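Uncharacterized protein lp_2219 (Lactobacillus plantarum, PDB 3HFQ) is of unknown function but has the seven-bladed beta-propeller fold of the lactonase family and may therefore hydrolyse a lactone. Local coordinates at residues 8-13 against 303-308; 65-70 against 76-81; 112-115 against 121-124; 192-197 against 214-219; 282-287 against 325-330. The protein carries 1 engineered substitution. All coordinates share one frame; numbering follows the deposited sequence.

Contact 1: residues 8-13 against 303-308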
# COMPACT_ATOMS: atom_id res chain seq x y z
N GLY A 8 5.22 -2.85 -9.21
CA GLY A 8 4.14 -2.15 -9.88
C GLY A 8 4.74 -0.84 -10.35
O GLY A 8 5.70 -0.35 -9.76
N THR A 9 4.18 -0.25 -11.41
CA THR A 9 4.72 1.00 -11.94
C THR A 9 3.68 1.86 -12.62
O THR A 9 2.51 1.47 -12.75
CB THR A 9 5.76 0.72 -13.04
OG1 THR A 9 5.08 0.23 -14.21
CG2 THR A 9 6.79 -0.32 -12.60
N TYR A 10 4.13 3.03 -13.05
CA TYR A 10 3.33 3.96 -13.83
C TYR A 10 3.95 3.67 -15.19
O TYR A 10 5.08 3.19 -15.26
CB TYR A 10 3.65 5.41 -13.45
CG TYR A 10 2.71 6.01 -12.44
CD1 TYR A 10 1.44 6.44 -12.82
CD2 TYR A 10 3.09 6.16 -11.11
CE1 TYR A 10 0.57 7.02 -11.89
CE2 TYR A 10 2.24 6.73 -10.18
CZ TYR A 10 0.98 7.15 -10.57
OH TYR A 10 0.15 7.73 -9.64
N THR A 11 3.22 3.94 -16.27
CA THR A 11 3.77 3.70 -17.60
C THR A 11 3.60 4.95 -18.44
O THR A 11 3.00 4.91 -19.52
CB THR A 11 3.07 2.51 -18.29
OG1 THR A 11 1.66 2.73 -18.30
CG2 THR A 11 3.38 1.22 -17.54
N LYS A 12 4.13 6.06 -17.93
CA LYS A 12 4.03 7.35 -18.60
C LYS A 12 5.32 7.74 -19.32
O LYS A 12 5.32 8.67 -20.13
CB LYS A 12 3.66 8.43 -17.59
CG LYS A 12 2.30 8.22 -16.93
CD LYS A 12 1.95 9.35 -15.95
CE LYS A 12 2.80 9.31 -14.69
NZ LYS A 12 2.36 10.32 -13.68
N LYS A 13 6.41 7.04 -19.04
CA LYS A 13 7.69 7.35 -19.68
C LYS A 13 8.39 6.17 -20.35
O LYS A 13 8.45 6.11 -21.58
CB LYS A 13 8.64 8.00 -18.66
CG LYS A 13 8.19 9.38 -18.20
CD LYS A 13 9.19 10.04 -17.26
CE LYS A 13 9.19 9.41 -15.88
NZ LYS A 13 10.13 10.10 -14.96
N VAL A 303 11.25 1.24 -3.63
CA VAL A 303 11.35 1.68 -5.01
C VAL A 303 11.12 3.18 -5.05
O VAL A 303 10.26 3.69 -4.33
CB VAL A 303 10.33 1.00 -5.95
CG1 VAL A 303 10.68 -0.47 -6.12
CG2 VAL A 303 8.91 1.15 -5.41
N ASN A 304 11.89 3.87 -5.89
CA ASN A 304 11.78 5.31 -6.03
C ASN A 304 11.15 5.63 -7.38
O ASN A 304 11.70 5.29 -8.43
CB ASN A 304 13.16 5.96 -5.92
CG ASN A 304 13.78 5.74 -4.56
OD1 ASN A 304 13.37 6.35 -3.57
ND2 ASN A 304 14.77 4.86 -4.49
N GLN A 305 10.00 6.29 -7.32
CA GLN A 305 9.21 6.65 -8.49
C GLN A 305 9.88 7.54 -9.54
O GLN A 305 9.86 7.21 -10.73
CB GLN A 305 7.91 7.32 -8.01
CG GLN A 305 6.96 7.74 -9.11
CD GLN A 305 5.69 8.38 -8.56
OE1 GLN A 305 4.86 8.87 -9.32
NE2 GLN A 305 5.55 8.38 -7.24
N ASN A 306 10.48 8.65 -9.11
CA ASN A 306 11.08 9.59 -10.06
C ASN A 306 12.48 9.30 -10.58
O ASN A 306 12.88 9.84 -11.61
CB ASN A 306 11.04 11.01 -9.47
CG ASN A 306 9.64 11.49 -9.17
OD1 ASN A 306 8.67 11.03 -9.78
ND2 ASN A 306 9.52 12.43 -8.25
N THR A 307 13.24 8.45 -9.89
CA THR A 307 14.59 8.14 -10.33
C THR A 307 14.74 6.73 -10.91
O THR A 307 15.85 6.30 -11.23
CB THR A 307 15.60 8.36 -9.19
OG1 THR A 307 15.11 7.77 -7.98
CG2 THR A 307 15.83 9.86 -8.97
N ASP A 308 13.62 6.03 -11.04
CA ASP A 308 13.62 4.69 -11.62
C ASP A 308 14.59 3.71 -10.98
O ASP A 308 15.24 2.94 -11.69
CB ASP A 308 13.94 4.79 -13.12
CG ASP A 308 13.03 5.74 -13.86
OD1 ASP A 308 13.56 6.60 -14.60
OD2 ASP A 308 11.80 5.64 -13.70
O HOH W 1 10.30 7.75 -13.41
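Tyr-10 and Gln-305 form the packed part of this contact. The amide oxygen OE1 of Gln-305 meets the phenol ring obliquely, 3.5 Å from CE2 of Tyr-10 and 3.7 Å from its CD2, and the ring and amide planes differ by only 16°. Gln-305 reaches that far because its CG is trans to the backbone N (chi1 -179°) and the chain continues fully extended. Van der Waals contact carries the pair, as no hydrogen bond joins the two segments directly. NZ of Lys-12 lies over the rim of one ring face, 4.0 Å above the plane of Tyr-10.

The other side is loose and bridged by a water. Water 1 accepts from NZ of Lys-13 at 2.8 Å, then donates to Gln-305 O at 2.8 Å and to Asp-308 OD2 at 2.6 Å. The charges stay apart, with Lys-13 NZ 4.9 Å from Asp-308 OD1. Asp-308 OD2 also takes the backbone N of Glu-333.

A phosphate ion lies about 5 Å from the Tyr-10 side chain. Turns of this kind, following the second strands of adjacent blades and flanking the C-terminal strand 334-339, belong to the ring closure of a seven-bladed beta-propeller.

Contact 2: residues 65-70 against 76-81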
# COMPACT_ATOMS: atom_id res chain seq x y z
N ILE A 65 -9.37 -2.94 -12.71
CA ILE A 65 -8.46 -3.98 -12.25
C ILE A 65 -8.30 -5.10 -13.28
O ILE A 65 -9.27 -5.51 -13.92
CB ILE A 65 -8.98 -4.62 -10.94
CG1 ILE A 65 -9.13 -3.55 -9.86
CG2 ILE A 65 -8.04 -5.74 -10.49
CD1 ILE A 65 -7.81 -2.92 -9.41
N ALA A 66 -7.07 -5.57 -13.43
CA ALA A 66 -6.77 -6.66 -14.36
C ALA A 66 -6.41 -7.89 -13.53
O ALA A 66 -5.75 -7.77 -12.49
CB ALA A 66 -5.60 -6.28 -15.26
N ALA A 67 -6.85 -9.06 -13.99
CA ALA A 67 -6.59 -10.31 -13.30
C ALA A 67 -5.64 -11.17 -14.13
O ALA A 67 -5.83 -11.34 -15.34
CB ALA A 67 -7.90 -11.07 -13.06
N TRP A 68 -4.62 -11.72 -13.47
CA TRP A 68 -3.64 -12.57 -14.14
C TRP A 68 -3.38 -13.83 -13.33
O TRP A 68 -3.50 -13.83 -12.11
CB TRP A 68 -2.29 -11.85 -14.28
CG TRP A 68 -2.34 -10.41 -14.64
CD1 TRP A 68 -2.65 -9.36 -13.82
CD2 TRP A 68 -2.03 -9.84 -15.91
NE1 TRP A 68 -2.57 -8.18 -14.51
CE2 TRP A 68 -2.20 -8.44 -15.80
CE3 TRP A 68 -1.66 -10.38 -17.16
CZ2 TRP A 68 -1.97 -7.57 -16.87
CZ3 TRP A 68 -1.44 -9.51 -18.22
CH2 TRP A 68 -1.61 -8.12 -18.07
N GLN A 69 -3.03 -14.91 -14.02
CA GLN A 69 -2.67 -16.16 -13.35
C GLN A 69 -1.16 -16.26 -13.52
O GLN A 69 -0.66 -16.25 -14.65
CB GLN A 69 -3.32 -17.37 -14.01
CG GLN A 69 -2.79 -18.71 -13.47
CD GLN A 69 -3.19 -18.97 -12.03
OE1 GLN A 69 -4.36 -19.20 -11.73
NE2 GLN A 69 -2.22 -18.92 -11.12
N ILE A 70 -0.44 -16.35 -12.41
CA ILE A 70 1.02 -16.47 -12.48
C ILE A 70 1.36 -17.94 -12.69
O ILE A 70 0.81 -18.81 -12.01
CB ILE A 70 1.69 -15.97 -11.19
CG1 ILE A 70 1.28 -14.52 -10.90
CG2 ILE A 70 3.20 -16.08 -11.31
CD1 ILE A 70 1.55 -13.57 -12.05
N HIS A 76 -0.40 -14.96 -17.19
CA HIS A 76 -1.43 -15.13 -18.21
C HIS A 76 -2.63 -14.28 -17.84
O HIS A 76 -3.15 -14.38 -16.73
CB HIS A 76 -1.84 -16.61 -18.30
CG HIS A 76 -0.70 -17.55 -18.53
ND1 HIS A 76 0.04 -17.56 -19.70
CD2 HIS A 76 -0.16 -18.50 -17.73
CE1 HIS A 76 0.98 -18.49 -19.61
NE2 HIS A 76 0.88 -19.07 -18.43
N LYS A 77 -3.07 -13.43 -18.76
CA LYS A 77 -4.22 -12.56 -18.50
C LYS A 77 -5.51 -13.37 -18.44
O LYS A 77 -5.77 -14.22 -19.29
CB LYS A 77 -4.35 -11.50 -19.60
CG LYS A 77 -5.48 -10.51 -19.36
CD LYS A 77 -5.63 -9.52 -20.50
CE LYS A 77 -6.24 -10.16 -21.74
NZ LYS A 77 -7.66 -10.56 -21.52
N LEU A 78 -6.32 -13.11 -17.42
CA LEU A 78 -7.59 -13.80 -17.27
C LEU A 78 -8.70 -12.90 -17.80
O LEU A 78 -9.45 -13.28 -18.70
CB LEU A 78 -7.83 -14.16 -15.80
CG LEU A 78 -6.80 -15.15 -15.23
CD1 LEU A 78 -6.90 -15.19 -13.71
CD2 LEU A 78 -7.04 -16.53 -15.83
N ASN A 79 -8.80 -11.69 -17.26
CA ASN A 79 -9.80 -10.73 -17.71
C ASN A 79 -9.57 -9.41 -17.00
O ASN A 79 -8.63 -9.29 -16.20
CB ASN A 79 -11.22 -11.25 -17.44
CG ASN A 79 -11.71 -10.96 -16.03
OD1 ASN A 79 -10.98 -11.12 -15.05
ND2 ASN A 79 -12.97 -10.56 -15.91
N THR A 80 -10.38 -8.41 -17.31
CA THR A 80 -10.27 -7.11 -16.66
C THR A 80 -11.66 -6.59 -16.37
O THR A 80 -12.63 -6.98 -17.04
CB THR A 80 -9.54 -6.06 -17.54
OG1 THR A 80 -10.37 -5.69 -18.64
CG2 THR A 80 -8.22 -6.62 -18.07
N VAL A 81 -11.77 -5.74 -15.37
CA VAL A 81 -13.04 -5.12 -15.01
C VAL A 81 -12.73 -3.63 -14.98
O VAL A 81 -12.10 -3.13 -14.05
CB VAL A 81 -13.52 -5.56 -13.61
CG1 VAL A 81 -14.78 -4.80 -13.23
CG2 VAL A 81 -13.79 -7.06 -13.62
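A beta hairpin with a classic beta bulge, built from the two outer strands of a propeller blade, pairs Ile-65 to Ile-70 with His-76 to Val-81. The segment axes approach to 4.4 Å with N-to-C directions 146° apart. Regular antiparallel hydrogen-bonded pairs sit at both ends: Ile-65 and Val-81 exchange two backbone bonds, and so do Gln-69 and His-76. Between them Leu-78 and Asn-79 both face Ala-67, which marks the bulge: Ala-67 N donates to Asn-79 O at 2.8 Å, while Leu-78 N donates to Ala-67 O, also at 2.8 Å.

Trp-68 shares one face of the sheet with Lys-77, Ala-66 and Thr-80. A chi1 of -40° swings the indole so that CE3 of Trp-68 lies 3.6 Å from CA of Lys-77, and its CZ3 3.8 Å from CB of the same lysine; CG of Lys-77 then passes over the ring near its rim. Beyond the hairpin, NE1 of Trp-68 bonds OG of Ser-55 on the next strand inward. A leucine in place of Trp-68 would probably leave Ser-55 OG without this partner and open a gap beneath the lysine chain.

Further along that face, Ala-66 CB meets Thr-80 CG2 at 3.9 Å. On the reverse face the methyl of Ala-67 is enclosed by the bulge, its CB 4.1 Å from CB of Leu-78. The Asn-79 torsion (chi1 85°) turns the amide toward Ala-67; OD1 accepts from Leu-121 N in the next blade, so its 3.7 Å approach to Ala-67 CB is plain packing.

Contact 3: residues 112-115 against 121-124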
# COMPACT_ATOMS: atom_id res chain seq x y z
N VAL A 112 -15.91 -3.35 -5.07
CA VAL A 112 -15.80 -4.75 -4.68
C VAL A 112 -16.07 -5.62 -5.90
O VAL A 112 -17.00 -5.36 -6.66
CB VAL A 112 -16.83 -5.11 -3.58
CG1 VAL A 112 -16.60 -6.55 -3.09
CG2 VAL A 112 -16.73 -4.13 -2.43
N MSE A 113 -15.24 -6.65 -6.08
CA MSE A 113 -15.38 -7.58 -7.19
C MSE A 113 -15.31 -8.99 -6.64
O MSE A 113 -14.64 -9.22 -5.63
CB MSE A 113 -14.25 -7.36 -8.20
CG MSE A 113 -14.32 -6.03 -8.93
SE MSE A 113 -12.59 -5.48 -9.58
CE MSE A 113 -12.98 -3.62 -9.95
N LYS A 114 -15.98 -9.94 -7.28
CA LYS A 114 -15.95 -11.32 -6.81
C LYS A 114 -15.03 -12.15 -7.71
O LYS A 114 -14.98 -11.94 -8.92
CB LYS A 114 -17.36 -11.92 -6.79
CG LYS A 114 -18.08 -11.94 -8.12
CD LYS A 114 -19.49 -12.51 -7.96
CE LYS A 114 -20.21 -12.61 -9.30
NZ LYS A 114 -21.62 -13.08 -9.15
N ILE A 115 -14.30 -13.07 -7.09
CA ILE A 115 -13.36 -13.92 -7.82
C ILE A 115 -14.01 -15.22 -8.29
O ILE A 115 -14.58 -15.96 -7.49
CB ILE A 115 -12.15 -14.28 -6.92
CG1 ILE A 115 -11.54 -13.00 -6.35
CG2 ILE A 115 -11.11 -15.05 -7.72
CD1 ILE A 115 -10.51 -13.24 -5.26
N LEU A 121 -12.46 -11.83 -12.53
CA LEU A 121 -13.27 -10.95 -11.69
C LEU A 121 -14.59 -10.46 -12.29
O LEU A 121 -14.76 -10.41 -13.51
CB LEU A 121 -12.46 -9.73 -11.28
CG LEU A 121 -11.17 -9.97 -10.49
CD1 LEU A 121 -10.50 -8.63 -10.21
CD2 LEU A 121 -11.49 -10.70 -9.20
N THR A 122 -15.51 -10.09 -11.40
CA THR A 122 -16.81 -9.55 -11.76
C THR A 122 -17.17 -8.48 -10.74
O THR A 122 -17.13 -8.72 -9.53
CB THR A 122 -17.92 -10.62 -11.73
OG1 THR A 122 -17.55 -11.72 -12.57
CG2 THR A 122 -19.24 -10.03 -12.23
N LEU A 123 -17.52 -7.29 -11.23
CA LEU A 123 -17.89 -6.18 -10.36
C LEU A 123 -19.18 -6.46 -9.60
O LEU A 123 -20.15 -6.97 -10.17
CB LEU A 123 -18.07 -4.91 -11.19
CG LEU A 123 -18.45 -3.62 -10.46
CD1 LEU A 123 -17.30 -3.18 -9.55
CD2 LEU A 123 -18.77 -2.53 -11.48
N THR A 124 -19.20 -6.13 -8.31
CA THR A 124 -20.39 -6.35 -7.49
C THR A 124 -20.91 -5.08 -6.82
O THR A 124 -22.12 -4.90 -6.67
CB THR A 124 -20.15 -7.39 -6.37
OG1 THR A 124 -19.03 -7.00 -5.57
CG2 THR A 124 -19.89 -8.78 -6.96
O HOH W 2 -16.24 -13.44 -11.10
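Val-112 to Ile-115 and Leu-121 to Thr-124 are joined first by backbone hydrogen bonds. Lys-114 N donates to Thr-122 O at 2.8 Å, and the return bond from Thr-122 N to Lys-114 O is more bent, 137° at the hydrogen. Thr-124 N reaches Val-112 O at 2.9 Å.

The apolar contacts lie on the face of Met-113, Ile-115 and Leu-121. Leu-121 divides its two methyls: CD1 touches the selenium, SE, of selenomethionine Met-113 at 3.8 Å, the two side chains meeting at about a right angle, while CD2 runs alongside CG1 of Ile-115 at 3.7 Å.

Polar side chains and mixed contacts occupy the reverse face. The extended Lys-114 lies beside Thr-122, and its CG also meets CG2 of Thr-124 at 3.8 Å. Water 2 links Lys-114 O to Thr-122 OG1, 2.6 Å from that hydroxyl. OG1 of Thr-124 hydrogen-bonds Gly-173 O in the neighbouring blade. A valine at this position would probably leave Gly-173 O without that hydroxyl partner.

The chemistry is thus two-sided: an oily face packs on Ile-65 and Val-81 of the preceding blade, and a hydrated one carries lysine and threonine.

Contact 4: residues 192-197 against 214-219. Engineered in segment 214-219: Thr-218 (natural residue Ala).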
# COMPACT_ATOMS: atom_id res chain seq x y z
N LEU A 192 -2.90 2.43 6.26
CA LEU A 192 -2.79 2.02 7.65
C LEU A 192 -2.36 0.56 7.71
O LEU A 192 -2.36 -0.14 6.69
CB LEU A 192 -4.13 2.21 8.40
CG LEU A 192 -5.39 1.41 8.06
CD1 LEU A 192 -5.25 -0.05 8.49
CD2 LEU A 192 -6.56 2.04 8.80
N VAL A 193 -1.98 0.11 8.90
CA VAL A 193 -1.57 -1.27 9.10
C VAL A 193 -1.92 -1.65 10.53
O VAL A 193 -1.75 -0.85 11.45
CB VAL A 193 -0.04 -1.45 8.86
CG1 VAL A 193 0.76 -0.63 9.87
CG2 VAL A 193 0.33 -2.92 8.93
N PHE A 194 -2.46 -2.85 10.72
CA PHE A 194 -2.85 -3.32 12.04
C PHE A 194 -1.74 -4.11 12.74
O PHE A 194 -0.90 -4.73 12.08
CB PHE A 194 -4.09 -4.23 11.96
CG PHE A 194 -5.39 -3.48 11.87
CD1 PHE A 194 -5.93 -3.14 10.63
CD2 PHE A 194 -6.08 -3.14 13.02
CE1 PHE A 194 -7.14 -2.46 10.55
CE2 PHE A 194 -7.30 -2.46 12.95
CZ PHE A 194 -7.83 -2.12 11.71
N SER A 195 -1.77 -4.09 14.06
CA SER A 195 -0.81 -4.82 14.87
C SER A 195 -1.18 -6.30 14.81
O SER A 195 -2.32 -6.65 14.51
CB SER A 195 -0.87 -4.34 16.33
OG SER A 195 -2.15 -4.61 16.89
N PRO A 196 -0.22 -7.19 15.11
CA PRO A 196 -0.44 -8.64 15.09
C PRO A 196 -1.62 -9.12 15.94
O PRO A 196 -2.32 -10.06 15.56
CB PRO A 196 0.89 -9.21 15.57
CG PRO A 196 1.88 -8.18 15.11
CD PRO A 196 1.18 -6.89 15.46
N ASP A 197 -1.84 -8.49 17.10
CA ASP A 197 -2.95 -8.90 17.95
C ASP A 197 -4.26 -8.21 17.58
O ASP A 197 -5.29 -8.43 18.22
CB ASP A 197 -2.63 -8.66 19.44
CG ASP A 197 -2.40 -7.19 19.77
OD1 ASP A 197 -2.60 -6.33 18.89
OD2 ASP A 197 -2.02 -6.91 20.93
N LEU A 214 -3.82 4.28 16.59
CA LEU A 214 -5.24 4.10 16.88
C LEU A 214 -5.49 2.80 17.61
O LEU A 214 -4.80 1.80 17.38
CB LEU A 214 -6.04 4.07 15.58
CG LEU A 214 -5.76 5.12 14.50
CD1 LEU A 214 -6.50 4.73 13.22
CD2 LEU A 214 -6.20 6.50 14.99
N LYS A 215 -6.49 2.80 18.49
CA LYS A 215 -6.89 1.60 19.20
C LYS A 215 -8.12 1.11 18.45
O LYS A 215 -9.03 1.90 18.18
CB LYS A 215 -7.26 1.92 20.65
CG LYS A 215 -7.75 0.71 21.45
CD LYS A 215 -6.61 -0.24 21.80
CE LYS A 215 -7.12 -1.53 22.45
NZ LYS A 215 -7.91 -2.35 21.48
N TYR A 216 -8.16 -0.17 18.11
CA TYR A 216 -9.30 -0.73 17.39
C TYR A 216 -10.05 -1.71 18.29
O TYR A 216 -9.43 -2.52 18.98
CB TYR A 216 -8.84 -1.46 16.13
CG TYR A 216 -9.96 -2.06 15.31
CD1 TYR A 216 -10.86 -1.26 14.61
CD2 TYR A 216 -10.12 -3.45 15.23
CE1 TYR A 216 -11.88 -1.81 13.85
CE2 TYR A 216 -11.14 -4.02 14.48
CZ TYR A 216 -12.02 -3.19 13.78
OH TYR A 216 -13.02 -3.75 13.02
N ASP A 217 -11.38 -1.63 18.28
CA ASP A 217 -12.20 -2.52 19.09
C ASP A 217 -13.07 -3.38 18.17
O ASP A 217 -13.93 -2.86 17.46
CB ASP A 217 -13.09 -1.71 20.04
CG ASP A 217 -13.87 -2.59 21.01
OD1 ASP A 217 -13.75 -3.83 20.93
OD2 ASP A 217 -14.59 -2.03 21.86
N THR A 218 -12.84 -4.68 18.17
CA THR A 218 -13.62 -5.57 17.31
C THR A 218 -15.10 -5.57 17.67
O THR A 218 -15.95 -5.82 16.81
CB THR A 218 -13.08 -7.01 17.36
OG1 THR A 218 -13.13 -7.49 18.71
CG2 THR A 218 -11.65 -7.05 16.85
N GLN A 219 -15.42 -5.30 18.93
CA GLN A 219 -16.82 -5.28 19.35
C GLN A 219 -17.61 -4.14 18.73
O GLN A 219 -18.79 -4.30 18.41
CB GLN A 219 -16.92 -5.21 20.88
CG GLN A 219 -16.32 -6.41 21.60
CD GLN A 219 -16.77 -6.53 23.04
OE1 GLN A 219 -16.67 -5.57 23.82
NE2 GLN A 219 -17.27 -7.70 23.41
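Phe-194 and Tyr-216 are the pair through which the end of strand 189-194 touches 214-219. In sequence order, Leu-192 comes first: it turns into the same layer as Leu-214, but the two are bridged by Leu-203, on which both pack. Phe-194 follows and carries the contact. Its ring presents an edge to the face of Tyr-216 in a T-shaped stack, centroids 5.2 Å apart and planes at 76°. The touching atom is CE2 of Phe-194, 3.6 Å from CG of Tyr-216 and 3.7 Å from its CB, so the edge bears on the root of the tyrosine ring and not on its hydroxyl end. Tyr-216 is set for this by a CG trans to the backbone N (chi1 -180°), which sends the ring across toward Phe-194. Its OH is held by Asp-151 OD1. After the strand the chain turns, and Ser-195 OG donates to Asp-197 OD1 at 2.7 Å while Tyr-200 N binds the same hydroxyl.

The two CA atoms of the aromatic pair are 8.8 Å apart, as expected of strands that are not neighbours in a sheet. Strand 200-205 runs between 189-194 and 210-217 in this blade, Ala-201 packing against Phe-194, and the loop at Thr-149 and Pro-150 of the preceding blade touches the phenylalanine.

Contact 5: residues 282-287 against 325-330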
# COMPACT_ATOMS: atom_id res chain seq x y z
N SER A 282 17.99 7.37 4.06
CA SER A 282 17.70 7.72 2.67
C SER A 282 17.31 6.50 1.85
O SER A 282 17.82 5.40 2.07
CB SER A 282 18.93 8.38 2.04
OG SER A 282 18.73 8.60 0.65
N THR A 283 16.41 6.71 0.89
CA THR A 283 15.97 5.63 0.01
C THR A 283 16.85 5.60 -1.25
O THR A 283 16.63 4.79 -2.15
CB THR A 283 14.49 5.80 -0.40
OG1 THR A 283 14.30 7.07 -1.05
CG2 THR A 283 13.60 5.73 0.84
N GLU A 284 17.85 6.47 -1.29
CA GLU A 284 18.79 6.55 -2.41
C GLU A 284 18.09 6.80 -3.75
O GLU A 284 18.47 6.24 -4.79
CB GLU A 284 19.62 5.27 -2.51
CG GLU A 284 20.44 4.94 -1.27
CD GLU A 284 21.38 6.06 -0.85
OE1 GLU A 284 21.84 6.83 -1.73
OE2 GLU A 284 21.66 6.18 0.36
N GLY A 285 17.08 7.65 -3.73
CA GLY A 285 16.34 7.97 -4.93
C GLY A 285 15.29 9.01 -4.60
O GLY A 285 15.21 9.46 -3.45
N ASP A 286 14.48 9.38 -5.58
CA ASP A 286 13.45 10.39 -5.36
C ASP A 286 12.04 9.80 -5.37
O ASP A 286 11.68 9.01 -6.25
CB ASP A 286 13.57 11.50 -6.41
CG ASP A 286 12.67 12.70 -6.13
OD1 ASP A 286 12.62 13.16 -4.97
OD2 ASP A 286 12.03 13.20 -7.08
N PHE A 287 11.25 10.18 -4.36
CA PHE A 287 9.87 9.75 -4.21
C PHE A 287 9.60 8.26 -3.98
O PHE A 287 9.07 7.57 -4.85
CB PHE A 287 9.03 10.25 -5.38
CG PHE A 287 8.37 11.59 -5.13
CD1 PHE A 287 9.12 12.66 -4.66
CD2 PHE A 287 7.00 11.76 -5.33
CE1 PHE A 287 8.51 13.89 -4.40
CE2 PHE A 287 6.39 12.98 -5.07
CZ PHE A 287 7.15 14.05 -4.60
N LEU A 325 22.57 -1.84 1.40
CA LEU A 325 23.27 -2.98 0.82
C LEU A 325 23.52 -2.73 -0.66
O LEU A 325 24.63 -2.92 -1.15
CB LEU A 325 22.46 -4.27 0.99
CG LEU A 325 22.48 -4.96 2.36
CD1 LEU A 325 21.59 -6.19 2.31
CD2 LEU A 325 23.92 -5.35 2.72
N GLN A 326 22.48 -2.31 -1.37
CA GLN A 326 22.61 -2.05 -2.79
C GLN A 326 21.62 -0.99 -3.24
O GLN A 326 20.48 -0.94 -2.76
CB GLN A 326 22.39 -3.35 -3.58
CG GLN A 326 22.57 -3.21 -5.09
CD GLN A 326 22.30 -4.52 -5.82
OE1 GLN A 326 21.80 -5.48 -5.23
NE2 GLN A 326 22.60 -4.55 -7.11
N LYS A 327 22.05 -0.15 -4.17
CA LYS A 327 21.19 0.91 -4.69
C LYS A 327 21.29 0.93 -6.21
O LYS A 327 22.06 0.19 -6.82
CB LYS A 327 21.61 2.27 -4.14
CG LYS A 327 23.00 2.74 -4.57
CD LYS A 327 23.30 4.15 -4.06
CE LYS A 327 24.68 4.63 -4.50
NZ LYS A 327 24.96 6.03 -4.04
N ASP A 328 20.48 1.80 -6.81
CA ASP A 328 20.46 1.97 -8.25
C ASP A 328 20.11 0.75 -9.08
O ASP A 328 20.65 0.56 -10.17
CB ASP A 328 21.78 2.57 -8.72
CG ASP A 328 21.99 3.98 -8.20
OD1 ASP A 328 21.00 4.73 -8.12
OD2 ASP A 328 23.14 4.35 -7.88
N VAL A 329 19.21 -0.09 -8.57
CA VAL A 329 18.75 -1.25 -9.33
C VAL A 329 17.62 -0.66 -10.16
O VAL A 329 16.65 -0.14 -9.62
CB VAL A 329 18.17 -2.34 -8.41
CG1 VAL A 329 17.57 -3.46 -9.26
CG2 VAL A 329 19.26 -2.89 -7.50
N THR A 330 17.74 -0.74 -11.48
CA THR A 330 16.74 -0.14 -12.35
C THR A 330 15.36 -0.80 -12.42
O THR A 330 15.23 -1.97 -12.79
CB THR A 330 17.29 0.02 -13.79
OG1 THR A 330 18.51 0.76 -13.75
CG2 THR A 330 16.28 0.78 -14.66
O HOH W 3 18.44 3.43 -5.56
O HOH W 4 22.54 7.73 -4.30
O HOH W 5 20.92 6.55 -6.17
O HOH W 6 24.46 7.91 -1.58
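Glu-284 and Lys-327 bring their CA atoms to 6.5 Å without any direct backbone hydrogen bond, and Glu-284 has left-handed helical backbone angles (phi 57°, psi 39°), as does Asp-328 opposite. The bend at Glu-284 is supported by an ST turn, its N donating to Ser-282 OG.

The side chains meet mostly along their carbon stems. CB of Glu-284 lies 4.0 Å from CB of Lys-327, and OE1 of Glu-284 comes 3.8 Å from CD of the lysine. Lys-327 leaves its backbone with CG between N and the carbonyl carbon (chi1 65°) and then runs straight, which carries NZ past the bent glutamate. The salt bridge between Glu-284 OE1 and Lys-327 NZ is long, at 4.0 Å. Water 4 spans it, donating to OE1 of Glu-284 at 2.8 Å and accepting from NZ of Lys-327; water 6 repeats the link more weakly.

Two further waters donate to Glu-284 O: water 3 accepts from Asp-328 N at 2.9 Å, and water 5 donates to Asp-328 OD1 at 2.7 Å. That carboxylate oxygen also bonds Asn-309 ND2.

Solvent therefore mediates most of the polar bonding here, so the charge pairing between loop and outer blade strand is probably modest in strength.

How the contacts relate
Contacts 1 and 5 adjoin, with centres 12 Å apart: Asn-304 OD1 lies 2.8 Å from Thr-283 OG1, and Asn-306 ND2 lies 2.9 Å from Asp-286 OD2, both probable hydrogen bonds. Contacts 2 and 3 are outer hairpins of successive blades, also 12 Å apart between centres; Asn-79 OD1 probably accepts from Leu-121 N at 3.0 Å, and Ile-65 CG2 packs on Leu-121 CD1 at 3.8 Å. Contact 4 stands alone: its nearest atoms are about 16 Å from contact 3 and about 17 Å from the others. Of the five, contact 1 borders the bound phosphate, probably from the crystallisation liquor, which may mark a pocket.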